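Local coordinates for 6-phosphogluconolactonase (Leishmania braziliensis, PDB 3CSS), which probably hydrolyses 6-phosphogluconolactone to 6-phosphogluconate, the second step of the oxidative pentose phosphate pathway, at residues 32-35 / 36-39; 129-132 / 133-136. All coordinates share one frame; numbering follows the deposited sequence. Where two conformers were deposited one is given.

Interaction 1: residues 32-35 / 36-39; sequences RVDK and SVPV
R32 lays the methylene part of its side chain against V39, with CD 3.8 Å from V39 CG2, and carries its guanidinium across the loop to the backbone of V37. There R32 NH1 donates an almost straight hydrogen bond (169°) to V37 O at 3.1 Å; the oxygen lies nearly in the guanidinium plane, while the nitrogen sits above the carbonyl plane. A bend at chi3 (-63°) swings the R32 guanidinium toward the V37 carbonyl, and K35 CA lies over its centre, 4.0 Å above its plane. A type I beta turn from D34 to V37 reverses the chain, though its closing bond, V37 N to D34 O, is weak at 3.4 Å. An Asx turn accompanies it: D34 OD2 accepts from S36 N at 3.1 Å and from S36 OG at 2.7 Å, both from the same face of its plane. V37 packs over the other oxygen, CG1 lying 3.4 Å from D34 OD1. The loop joins helix 14-30 to strand 39-43 on the protein surface. R32 NE ties it back to I29 O in the last turn of that helix, and at its far end V39 enters the central sheet through backbone bonds to A68 and Q70.

Interaction 2: residues 129-132 / 133-136; sequences VAQD and YEVK. Unlike the reference sequence in segment 133-136: V135 (reference Ala).
Y133, E134, V135 and K136 each donate a backbone hydrogen bond to the residue four positions earlier, the repeating pattern of an alpha helix, here within helix 123-140. The bonds run from Y133 N to V129 O, from E134 N to A130 O, from V135 N to Q131 O and from K136 N to D132 O, at 2.9 to 3.1 Å. All four are fairly straight, with angles at the hydrogen of 155° to 167°.

The apolar contacts lie on the inner side of the helix, where A130 and Y133 press on V186, V129 and A130 on V202, and V129 and Y133 on I107, covering strands 186-189 and 201-204 at one edge of the central sheet. Q131, D132 and V135 lie on the exposed side.

Three polar side-chain ends bond beyond the helix. The Y133 ring points away from the preceding turn because CG lies opposite the backbone nitrogen (chi1 -175°); its hydroxyl is hydrogen-bonded to L73 O in strand 69-77, and K136 NZ to S106 O. E134, extended beyond CG, offers OE1 to the backbone N-H groups of both V185 and V186, a double grip at the start of strand 186-189.

Between the two segments themselves, side chains touch mainly backbone carbonyls. Y133 CB lies 3.5 Å from V129 O, the same oxygen that accepts the Y133 N-H. E134 repeats the pattern one residue on, its CB packing 3.4 Å from A130 O and 3.6 Å from Q131 O. K136 CB approaches D132 O less closely, at 3.7 Å. V135 places one methyl beside its own backbone N, and this CG2 rests 3.2 Å from Q131 O.

The contacts occupy different parts of a single chain, with centres 25 Å apart and nearest atoms about 12 Å apart, and they do not touch. Both are local: interaction 1 is a turn in the loop leading into strand 39-43, whereas interaction 2 lies within a helix. The eight-stranded mixed sheet connects them indirectly. Strand 39-43, which interaction 1 introduces, is a direct neighbour of strand 69-77, and that strand in turn receives a side-chain bond from interaction 2. The centre of interaction 1, a surface feature, lies about 22 Å from the centre of the chain; that of interaction 2, which is partly buried, lies about 16 Å from it.

Interaction 1: residues 32-35 / 36-39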
# COMPACT_ATOMS: atom_id res chain seq x y z
N ARG A 32 11.47 -6.09 -17.05
CA ARG A 32 12.77 -6.21 -16.38
C ARG A 32 13.87 -6.47 -17.40
O ARG A 32 13.73 -7.35 -18.25
CB ARG A 32 12.78 -7.36 -15.38
CG ARG A 32 11.95 -7.15 -14.11
CD ARG A 32 12.03 -8.40 -13.23
NE ARG A 32 11.44 -9.56 -13.90
CZ ARG A 32 11.58 -10.83 -13.53
NH1 ARG A 32 12.30 -11.17 -12.47
NH2 ARG A 32 10.97 -11.78 -14.24
N VAL A 33 14.96 -5.71 -17.31
CA VAL A 33 16.16 -5.99 -18.10
C VAL A 33 16.84 -7.24 -17.53
O VAL A 33 17.10 -8.20 -18.26
CB VAL A 33 17.15 -4.79 -18.11
CG1 VAL A 33 18.43 -5.15 -18.87
CG2 VAL A 33 16.50 -3.55 -18.72
N ASP A 34 17.11 -7.21 -16.23
CA ASP A 34 17.71 -8.34 -15.50
C ASP A 34 16.60 -9.22 -14.93
O ASP A 34 15.97 -8.87 -13.93
CB ASP A 34 18.62 -7.83 -14.38
CG ASP A 34 19.46 -8.93 -13.74
OD1 ASP A 34 20.31 -8.60 -12.88
OD2 ASP A 34 19.30 -10.11 -14.10
N LYS A 35 16.40 -10.38 -15.56
CA LYS A 35 15.33 -11.30 -15.19
C LYS A 35 15.64 -12.11 -13.92
O LYS A 35 14.81 -12.89 -13.46
CB LYS A 35 15.01 -12.26 -16.35
CG LYS A 35 14.38 -11.57 -17.55
CD LYS A 35 13.11 -10.86 -17.17
CE LYS A 35 12.48 -10.12 -18.34
NZ LYS A 35 11.57 -10.99 -19.14
N SER A 36 16.84 -11.91 -13.36
CA SER A 36 17.25 -12.61 -12.14
C SER A 36 17.01 -11.79 -10.86
O SER A 36 17.31 -12.26 -9.76
CB SER A 36 18.73 -12.98 -12.21
OG SER A 36 19.55 -11.84 -12.10
N VAL A 37 16.48 -10.56 -11.01
CA VAL A 37 16.16 -9.69 -9.88
C VAL A 37 14.65 -9.46 -9.87
O VAL A 37 14.07 -9.15 -10.91
CB VAL A 37 16.87 -8.31 -9.94
CG1 VAL A 37 18.36 -8.50 -10.15
CG2 VAL A 37 16.29 -7.42 -11.03
N PRO A 38 14.02 -9.61 -8.70
CA PRO A 38 12.56 -9.51 -8.69
C PRO A 38 12.02 -8.09 -8.79
O PRO A 38 12.73 -7.13 -8.53
CB PRO A 38 12.19 -10.09 -7.33
CG PRO A 38 13.33 -9.77 -6.46
CD PRO A 38 14.55 -9.93 -7.36
N VAL A 39 10.76 -7.99 -9.20
CA VAL A 39 9.97 -6.77 -9.04
C VAL A 39 9.54 -6.70 -7.56
O VAL A 39 9.06 -7.69 -7.00
CB VAL A 39 8.72 -6.82 -9.98
CG1 VAL A 39 7.66 -5.79 -9.61
CG2 VAL A 39 9.18 -6.65 -11.42

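Interaction 2: residues 129-132 / 133-136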
# COMPACT_ATOMS: atom_id res chain seq x y z
N VAL A 129 7.21 -2.61 16.48
CA VAL A 129 6.95 -3.38 15.25
C VAL A 129 7.44 -2.63 14.00
O VAL A 129 8.09 -3.22 13.14
CB VAL A 129 5.44 -3.74 15.11
CG1 VAL A 129 5.18 -4.44 13.78
CG2 VAL A 129 4.99 -4.62 16.27
N ALA A 130 7.14 -1.33 13.91
CA ALA A 130 7.60 -0.48 12.80
C ALA A 130 9.11 -0.53 12.62
O ALA A 130 9.61 -0.67 11.51
CB ALA A 130 7.13 0.98 13.00
N GLN A 131 9.83 -0.41 13.74
CA GLN A 131 11.29 -0.35 13.72
C GLN A 131 11.92 -1.67 13.25
O GLN A 131 12.84 -1.66 12.43
CB GLN A 131 11.80 0.05 15.09
CG GLN A 131 11.49 1.50 15.41
CD GLN A 131 12.53 2.46 14.86
OE1 GLN A 131 12.30 3.15 13.85
NE2 GLN A 131 13.67 2.54 15.54
N ASP A 132 11.38 -2.78 13.73
CA ASP A 132 11.85 -4.10 13.30
C ASP A 132 11.57 -4.33 11.80
O ASP A 132 12.39 -4.92 11.09
CB ASP A 132 11.20 -5.21 14.14
CG ASP A 132 11.86 -5.38 15.52
OD1 ASP A 132 12.90 -4.73 15.82
OD2 ASP A 132 11.33 -6.19 16.32
N TYR A 133 10.41 -3.87 11.34
CA TYR A 133 10.04 -4.04 9.94
C TYR A 133 10.92 -3.17 9.04
O TYR A 133 11.37 -3.60 7.99
CB TYR A 133 8.54 -3.73 9.75
CG TYR A 133 7.99 -3.96 8.36
CD1 TYR A 133 8.40 -5.04 7.58
CD2 TYR A 133 7.00 -3.13 7.86
CE1 TYR A 133 7.87 -5.24 6.31
CE2 TYR A 133 6.45 -3.35 6.61
CZ TYR A 133 6.89 -4.39 5.83
OH TYR A 133 6.33 -4.55 4.58
N GLU A 134 11.18 -1.94 9.47
CA GLU A 134 12.09 -1.04 8.76
C GLU A 134 13.50 -1.64 8.58
O GLU A 134 14.07 -1.57 7.50
CB GLU A 134 12.18 0.30 9.48
CG GLU A 134 13.25 1.20 8.93
CD GLU A 134 13.12 2.63 9.41
OE1 GLU A 134 11.98 3.14 9.50
OE2 GLU A 134 14.18 3.23 9.71
N VAL A 135 14.04 -2.20 9.65
CA VAL A 135 15.32 -2.90 9.60
C VAL A 135 15.29 -4.01 8.54
O VAL A 135 16.22 -4.13 7.72
CB VAL A 135 15.69 -3.49 10.98
CG1 VAL A 135 16.90 -4.39 10.86
CG2 VAL A 135 15.94 -2.37 12.00
N LYS A 136 14.21 -4.79 8.55
CA LYS A 136 14.05 -5.88 7.60
C LYS A 136 14.01 -5.35 6.16
O LYS A 136 14.66 -5.91 5.28
CB LYS A 136 12.80 -6.70 7.92
CG LYS A 136 12.95 -8.15 7.69
CD LYS A 136 11.67 -8.91 7.91
CE LYS A 136 11.54 -9.46 9.32
NZ LYS A 136 10.44 -10.44 9.39